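PDB 1WE1: heme oxygenase 1 from Synechocystis sp., which catalyses the oxidative opening of heme to biliverdin IXalpha, carbon monoxide and ferrous iron, probably a key step toward the photosynthetic antenna chromophores. Local coordinates for residues S16-M19 against A20-G24; R187-D190 against E191-A195. One frame throughout, in Å; residues are numbered along the deposited sequence.

In the fold
All of the modelled chain that has regular structure is helical, and both interactions are local, between residues close in sequence, so neither closes a loop and they follow one another in series without nesting or crossing. Interaction 1 comes first, over most of helix 14-21 and the turn that leads into helix 24-30; it carries the axial histidine of the heme iron. Interaction 2 lies far later in sequence, wholly within helix 182-205 and midway along it. Their centres are about 16 Å apart, yet the two helices meet directly: OG of S16 lies 2.8 Å from OD1 of N193, a probable hydrogen bond that ties the proximal helix to helix 182-205.

Interaction 1 (S16-M19 against A20-G24); sequences SHSM and AENVG. With HEM (protoporphyrin IX containing Fe), chain H.
The imidazole of H17 is engaged at both nitrogens. NE2 binds the heme iron at 2.0 Å, with a water as ligand on the other side of the metal, and ND1 donates to OE2 of E21 at 2.7 Å. That oxygen lies in the ring plane; ND1 meets it on its anti side, from slightly out of the carboxylate plane (19°), and the carboxylate itself is turned 74° against the ring. E21 reaches it from one helical turn on: its CG is anti to its own carbonyl carbon (chi1 -63°) and the chain beyond is extended, passing 3.4 Å from the O of H17 at CG. This is the proximal helix of the heme oxygenase fold, which presents the axial histidine to the iron; Y125, R10, R172 and K168 add hydrogen bonds to the heme. The carboxylate would be expected to make the imidazole a more electron-rich ligand. With an alanine here instead of E21, ND1 would probably lose its acceptor in the helix and the ring be freer to turn about its bond to iron. The methyl of A20, next to the O of H17, rests 3.4 Å from CBB of the heme. The backbone bonds of the helix run on: A20 N donates to S16 O at 2.9 Å, and E21 N to H17 O at 3.1 Å, while OG of S16 has its partner in N193. Toward N22 the regular pattern frays, its N making weak bonds to the O atoms of both S18 and M19.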
ATOM      1  N   SER A  16       4.763 -14.361   2.329  1.00 47.54           N
ATOM      2  CA  SER A  16       3.684 -13.422   2.587  1.00 46.68           C
ATOM      3  C   SER A  16       3.034 -12.846   1.343  1.00 46.88           C
ATOM      4  O   SER A  16       1.815 -12.790   1.259  1.00 47.66           O
ATOM      5  CB  SER A  16       4.170 -12.278   3.470  1.00 46.83           C
ATOM      6  OG  SER A  16       4.255 -12.688   4.820  1.00 47.46           O
ATOM      7  N   HIS A  17       3.835 -12.404   0.381  1.00 46.78           N
ATOM      8  CA  HIS A  17       3.292 -11.838  -0.847  1.00 46.01           C
ATOM      9  C   HIS A  17       2.425 -12.878  -1.541  1.00 46.40           C
ATOM     10  O   HIS A  17       1.403 -12.554  -2.149  1.00 47.61           O
ATOM     11  CB  HIS A  17       4.421 -11.402  -1.774  1.00 44.90           C
ATOM     12  CG  HIS A  17       3.969 -10.548  -2.917  1.00 43.08           C
ATOM     13  ND1 HIS A  17       3.302 -11.058  -4.010  1.00 39.65           N
ATOM     14  CD2 HIS A  17       4.129  -9.224  -3.156  1.00 41.77           C
ATOM     15  CE1 HIS A  17       3.082 -10.085  -4.877  1.00 41.23           C
ATOM     16  NE2 HIS A  17       3.575  -8.963  -4.384  1.00 42.68           N
ATOM     17  N   SER A  18       2.840 -14.132  -1.440  1.00 46.64           N
ATOM     18  CA  SER A  18       2.104 -15.238  -2.031  1.00 47.16           C
ATOM     19  C   SER A  18       0.726 -15.394  -1.355  1.00 47.05           C
ATOM     20  O   SER A  18      -0.278 -15.623  -2.031  1.00 44.95           O
ATOM     21  CB  SER A  18       2.920 -16.525  -1.895  1.00 46.87           C
ATOM     22  OG  SER A  18       2.091 -17.664  -2.041  1.00 53.41           O
ATOM     23  N   MET A  19       0.681 -15.267  -0.028  1.00 46.50           N
ATOM     24  CA  MET A  19      -0.580 -15.376   0.701  1.00 47.61           C
ATOM     25  C   MET A  19      -1.469 -14.189   0.342  1.00 47.60           C
ATOM     26  O   MET A  19      -2.690 -14.306   0.268  1.00 47.57           O
ATOM     27  CB  MET A  19      -0.332 -15.376   2.204  1.00 48.16           C
ATOM     28  CG  MET A  19       0.316 -16.635   2.739  1.00 51.41           C
ATOM     29  SD  MET A  19       1.059 -16.312   4.367  1.00 56.81           S
ATOM     30  CE  MET A  19      -0.414 -16.096   5.417  1.00 54.79           C
ATOM     31  N   ALA A  20      -0.843 -13.043   0.119  1.00 46.93           N
ATOM     32  CA  ALA A  20      -1.570 -11.837  -0.245  1.00 47.37           C
ATOM     33  C   ALA A  20      -2.374 -12.068  -1.531  1.00 48.40           C
ATOM     34  O   ALA A  20      -3.561 -11.748  -1.608  1.00 47.89           O
ATOM     35  CB  ALA A  20      -0.588 -10.693  -0.436  1.00 42.27           C
ATOM     36  N   GLU A  21      -1.718 -12.641  -2.533  1.00 49.99           N
ATOM     37  CA  GLU A  21      -2.355 -12.905  -3.813  1.00 50.98           C
ATOM     38  C   GLU A  21      -3.503 -13.902  -3.702  1.00 50.03           C
ATOM     39  O   GLU A  21      -4.398 -13.913  -4.541  1.00 51.60           O
ATOM     40  CB  GLU A  21      -1.331 -13.457  -4.806  1.00 53.56           C
ATOM     41  CG  GLU A  21      -0.184 -12.530  -5.167  1.00 56.72           C
ATOM     42  CD  GLU A  21       0.980 -13.301  -5.774  1.00 60.63           C
ATOM     43  OE1 GLU A  21       0.747 -14.086  -6.721  1.00 61.40           O
ATOM     44  OE2 GLU A  21       2.128 -13.132  -5.301  1.00 62.81           O
ATOM     45  N   ASN A  22      -3.479 -14.734  -2.668  1.00 49.27           N
ATOM     46  CA  ASN A  22      -4.504 -15.756  -2.492  1.00 47.77           C
ATOM     47  C   ASN A  22      -5.702 -15.408  -1.611  1.00 47.24           C
ATOM     48  O   ASN A  22      -6.589 -16.236  -1.413  1.00 46.51           O
ATOM     49  CB  ASN A  22      -3.861 -17.038  -1.986  1.00 49.44           C
ATOM     50  CG  ASN A  22      -3.006 -17.704  -3.039  1.00 51.93           C
ATOM     51  OD1 ASN A  22      -3.400 -17.789  -4.207  1.00 53.68           O
ATOM     52  ND2 ASN A  22      -1.837 -18.196  -2.635  1.00 51.34           N
ATOM     53  N   VAL A  23      -5.724 -14.198  -1.069  1.00 45.52           N
ATOM     54  CA  VAL A  23      -6.842 -13.772  -0.252  1.00 42.95           C
ATOM     55  C   VAL A  23      -8.071 -13.749  -1.169  1.00 41.62           C
ATOM     56  O   VAL A  23      -7.964 -13.358  -2.332  1.00 41.38           O
ATOM     57  CB  VAL A  23      -6.592 -12.363   0.297  1.00 43.42           C
ATOM     58  CG1 VAL A  23      -7.845 -11.829   0.977  1.00 42.50           C
ATOM     59  CG2 VAL A  23      -5.414 -12.395   1.257  1.00 42.07           C
ATOM     60  N   GLY A  24      -9.221 -14.178  -0.648  1.00 39.35           N
ATOM     61  CA  GLY A  24     -10.446 -14.194  -1.433  1.00 37.73           C
ATOM     62  C   GLY A  24     -10.697 -12.898  -2.189  1.00 36.81           C
ATOM     63  O   GLY A  24     -10.842 -12.891  -3.410  1.00 36.37           O
TER
HETATM   64  CHA HEM H 300       6.412  -7.018  -5.895  1.00 50.55           C
HETATM   65  CHB HEM H 300       4.083  -5.468  -1.949  1.00 46.77           C
HETATM   66  CHC HEM H 300       0.122  -7.735  -3.600  1.00 48.70           C
HETATM   67  CHD HEM H 300       2.086  -7.808  -7.977  1.00 51.06           C
HETATM   68  C1A HEM H 300       6.197  -6.502  -4.599  1.00 48.65           C
HETATM   69  C2A HEM H 300       7.211  -5.991  -3.690  1.00 48.54           C
HETATM   70  C3A HEM H 300       6.559  -5.598  -2.555  1.00 48.00           C
HETATM   71  C4A HEM H 300       5.126  -5.811  -2.811  1.00 47.97           C
HETATM   72  CMA HEM H 300       7.131  -5.036  -1.289  1.00 44.47           C
HETATM   73  CAA HEM H 300       8.697  -5.865  -3.990  1.00 46.32           C
HETATM   74  CBA HEM H 300       9.505  -7.184  -3.925  1.00 46.58           C
HETATM   75  CGA HEM H 300      10.891  -7.039  -4.188  1.00 47.74           C
HETATM   76  O1A HEM H 300      11.664  -7.032  -3.150  1.00 46.01           O
HETATM   77  O2A HEM H 300      11.365  -6.913  -5.334  1.00 47.50           O
HETATM   78  C1B HEM H 300       2.780  -5.987  -2.028  1.00 46.77           C
HETATM   79  C2B HEM H 300       1.786  -5.907  -0.959  1.00 46.22           C
HETATM   80  C3B HEM H 300       0.652  -6.492  -1.443  1.00 47.44           C
HETATM   81  C4B HEM H 300       0.989  -6.996  -2.774  1.00 46.89           C
HETATM   82  CMB HEM H 300       2.026  -5.262   0.383  1.00 44.17           C
HETATM   83  CAB HEM H 300      -0.724  -6.583  -0.812  1.00 45.90           C
HETATM   84  CBB HEM H 300      -0.776  -7.426   0.490  1.00 47.21           C
HETATM   85  C1C HEM H 300       0.263  -7.881  -4.957  1.00 49.09           C
HETATM   86  C2C HEM H 300      -0.782  -8.296  -5.882  1.00 51.87           C
HETATM   87  C3C HEM H 300      -0.149  -8.534  -7.048  1.00 52.66           C
HETATM   88  C4C HEM H 300       1.181  -7.981  -6.937  1.00 50.91           C
HETATM   89  CMC HEM H 300      -2.253  -8.411  -5.533  1.00 48.94           C
HETATM   90  CAC HEM H 300      -0.706  -9.272  -8.269  1.00 52.37           C
HETATM   91  CBC HEM H 300      -1.395  -8.282  -9.250  1.00 54.90           C
HETATM   92  C1D HEM H 300       3.474  -7.577  -7.818  1.00 53.11           C
HETATM   93  C2D HEM H 300       4.445  -7.628  -8.909  1.00 52.48           C
HETATM   94  C3D HEM H 300       5.647  -7.362  -8.336  1.00 53.72           C
HETATM   95  C4D HEM H 300       5.415  -7.207  -6.878  1.00 50.68           C
HETATM   96  CMD HEM H 300       4.071  -7.934 -10.323  1.00 50.54           C
HETATM   97  CAD HEM H 300       7.014  -7.234  -8.963  1.00 56.87           C
HETATM   98  CBD HEM H 300       7.849  -8.589  -8.882  1.00 62.38           C
HETATM   99  CGD HEM H 300       9.216  -8.416  -9.205  1.00 67.00           C
HETATM  100  O1D HEM H 300       9.866  -7.400  -8.754  1.00 70.02           O
HETATM  101  O2D HEM H 300       9.814  -9.260  -9.933  1.00 67.47           O
HETATM  102  NA  HEM H 300       4.944  -6.404  -4.042  1.00 49.14           N
HETATM  103  NB  HEM H 300       2.281  -6.643  -3.130  1.00 46.81           N
HETATM  104  NC  HEM H 300       1.470  -7.646  -5.640  1.00 50.37           N
HETATM  105  ND  HEM H 300       4.093  -7.278  -6.606  1.00 50.15           N
HETATM  106 FE   HEM H 300       3.213  -7.005  -4.857  1.00 47.18          FE
HETATM  107  O   HOH W   1       2.931  -5.289  -5.323  1.00 47.27           O

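Interaction 2 (R187-D190 against E191-A195); sequences RIVD and EANDA
V189 and N193, one turn apart, lie side by side and point the same way, with CG1 of the valine 4.0 Å from ND2 of the asparagine. The amide is folded back along the helix: CG sits anti to the carbonyl carbon (chi1 -78°), which brings ND2 to 3.3 Å from the O of V189 in a weak hydrogen bond. The same oxygen takes the backbone N of N193 at 3.2 Å, in a nearly linear bond (161°), and is approached by two donors of one residue. ND2 also bonds to the O of G12, and OD1 to S16, fixing which end of the amide faces which way. The surroundings are those of an all-helical heme oxygenase, in which helix 182-205 packs on helix 120-146 through I188, E191 and A192, and on helix 5-12 through V189 and A192. CB of E191 touches the O of R187 at 3.4 Å before the chain bends at chi2 and OE1 makes a salt bridge with NH2 of R108 and a hydrogen bond with H123. D194 turns the other way, back along the helix, its OD1 coming 2.9 Å from the O of D190, two acceptors that do not bond; its OD2 makes a second salt bridge to that same NH2. The methyl of A192 lies 3.3 Å from the O of V189, while its N donates to I188 O at 2.9 Å.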
ATOM      1  N   ARG A 187      15.100  -7.442  12.101  1.00 59.30           N
ATOM      2  CA  ARG A 187      13.907  -6.958  12.799  1.00 57.48           C
ATOM      3  C   ARG A 187      13.023  -6.222  11.785  1.00 55.25           C
ATOM      4  O   ARG A 187      11.807  -6.113  11.954  1.00 54.02           O
ATOM      5  CB  ARG A 187      14.285  -5.985  13.926  1.00 58.24           C
ATOM      6  CG  ARG A 187      14.749  -6.628  15.222  1.00 60.56           C
ATOM      7  CD  ARG A 187      14.812  -5.593  16.349  1.00 62.33           C
ATOM      8  NE  ARG A 187      15.710  -4.484  16.017  1.00 65.19           N
ATOM      9  CZ  ARG A 187      15.338  -3.208  15.917  1.00 65.48           C
ATOM     10  NH1 ARG A 187      14.071  -2.852  16.128  1.00 63.64           N
ATOM     11  NH2 ARG A 187      16.240  -2.286  15.588  1.00 63.84           N
ATOM     12  N   ILE A 188      13.680  -5.709  10.747  1.00 52.00           N
ATOM     13  CA  ILE A 188      13.049  -4.979   9.664  1.00 49.58           C
ATOM     14  C   ILE A 188      12.306  -5.979   8.788  1.00 50.28           C
ATOM     15  O   ILE A 188      11.153  -5.754   8.405  1.00 50.65           O
ATOM     16  CB  ILE A 188      14.114  -4.232   8.818  1.00 48.62           C
ATOM     17  CG1 ILE A 188      14.772  -3.145   9.676  1.00 46.53           C
ATOM     18  CG2 ILE A 188      13.482  -3.655   7.546  1.00 46.95           C
ATOM     19  CD1 ILE A 188      15.713  -2.241   8.929  1.00 45.09           C
ATOM     20  N   VAL A 189      12.971  -7.083   8.466  1.00 48.79           N
ATOM     21  CA  VAL A 189      12.344  -8.108   7.662  1.00 48.14           C
ATOM     22  C   VAL A 189      11.102  -8.621   8.393  1.00 50.04           C
ATOM     23  O   VAL A 189      10.020  -8.750   7.807  1.00 50.29           O
ATOM     24  CB  VAL A 189      13.312  -9.264   7.390  1.00 46.47           C
ATOM     25  CG1 VAL A 189      12.589 -10.416   6.704  1.00 45.02           C
ATOM     26  CG2 VAL A 189      14.439  -8.772   6.509  1.00 46.74           C
ATOM     27  N   ASP A 190      11.236  -8.897   9.680  1.00 50.89           N
ATOM     28  CA  ASP A 190      10.080  -9.378  10.420  1.00 53.68           C
ATOM     29  C   ASP A 190       8.943  -8.359  10.408  1.00 52.52           C
ATOM     30  O   ASP A 190       7.784  -8.728  10.279  1.00 51.89           O
ATOM     31  CB  ASP A 190      10.476  -9.736  11.849  1.00 55.98           C
ATOM     32  CG  ASP A 190      11.218 -11.060  11.922  1.00 61.30           C
ATOM     33  OD1 ASP A 190      11.772 -11.375  13.002  1.00 64.23           O
ATOM     34  OD2 ASP A 190      11.241 -11.785  10.894  1.00 61.42           O
ATOM     35  N   GLU A 191       9.280  -7.077  10.522  1.00 51.85           N
ATOM     36  CA  GLU A 191       8.271  -6.024  10.514  1.00 50.36           C
ATOM     37  C   GLU A 191       7.551  -5.978   9.156  1.00 49.06           C
ATOM     38  O   GLU A 191       6.350  -5.715   9.086  1.00 46.57           O
ATOM     39  CB  GLU A 191       8.925  -4.670  10.818  1.00 49.65           C
ATOM     40  CG  GLU A 191       7.941  -3.506  10.960  1.00 51.02           C
ATOM     41  CD  GLU A 191       7.021  -3.640  12.160  1.00 49.08           C
ATOM     42  OE1 GLU A 191       6.138  -2.780  12.337  1.00 50.55           O
ATOM     43  OE2 GLU A 191       7.177  -4.600  12.930  1.00 50.23           O
ATOM     44  N   ALA A 192       8.291  -6.244   8.084  1.00 47.36           N
ATOM     45  CA  ALA A 192       7.716  -6.242   6.750  1.00 47.27           C
ATOM     46  C   ALA A 192       6.621  -7.314   6.650  1.00 47.55           C
ATOM     47  O   ALA A 192       5.537  -7.060   6.122  1.00 46.05           O
ATOM     48  CB  ALA A 192       8.800  -6.493   5.717  1.00 45.06           C
ATOM     49  N   ASN A 193       6.912  -8.511   7.151  1.00 47.50           N
ATOM     50  CA  ASN A 193       5.932  -9.588   7.126  1.00 49.53           C
ATOM     51  C   ASN A 193       4.731  -9.204   7.999  1.00 50.25           C
ATOM     52  O   ASN A 193       3.613  -9.701   7.801  1.00 48.54           O
ATOM     53  CB  ASN A 193       6.558 -10.900   7.618  1.00 51.20           C
ATOM     54  CG  ASN A 193       7.408 -11.572   6.555  1.00 54.03           C
ATOM     55  OD1 ASN A 193       6.891 -12.055   5.544  1.00 53.45           O
ATOM     56  ND2 ASN A 193       8.721 -11.600   6.771  1.00 54.39           N
ATOM     57  N   ASP A 194       4.963  -8.317   8.961  1.00 50.02           N
ATOM     58  CA  ASP A 194       3.886  -7.853   9.826  1.00 51.60           C
ATOM     59  C   ASP A 194       2.970  -6.945   9.001  1.00 50.01           C
ATOM     60  O   ASP A 194       1.748  -7.112   9.005  1.00 49.65           O
ATOM     61  CB  ASP A 194       4.440  -7.066  11.023  1.00 55.61           C
ATOM     62  CG  ASP A 194       4.763  -7.951  12.217  1.00 59.64           C
ATOM     63  OD1 ASP A 194       5.556  -8.904  12.071  1.00 63.65           O
ATOM     64  OD2 ASP A 194       4.221  -7.689  13.314  1.00 64.23           O
ATOM     65  N   ALA A 195       3.575  -5.989   8.296  1.00 45.93           N
ATOM     66  CA  ALA A 195       2.822  -5.058   7.468  1.00 44.38           C
ATOM     67  C   ALA A 195       1.990  -5.810   6.439  1.00 42.61           C
ATOM     68  O   ALA A 195       0.829  -5.483   6.224  1.00 42.93           O
ATOM     69  CB  ALA A 195       3.763  -4.088   6.772  1.00 45.01           C
TER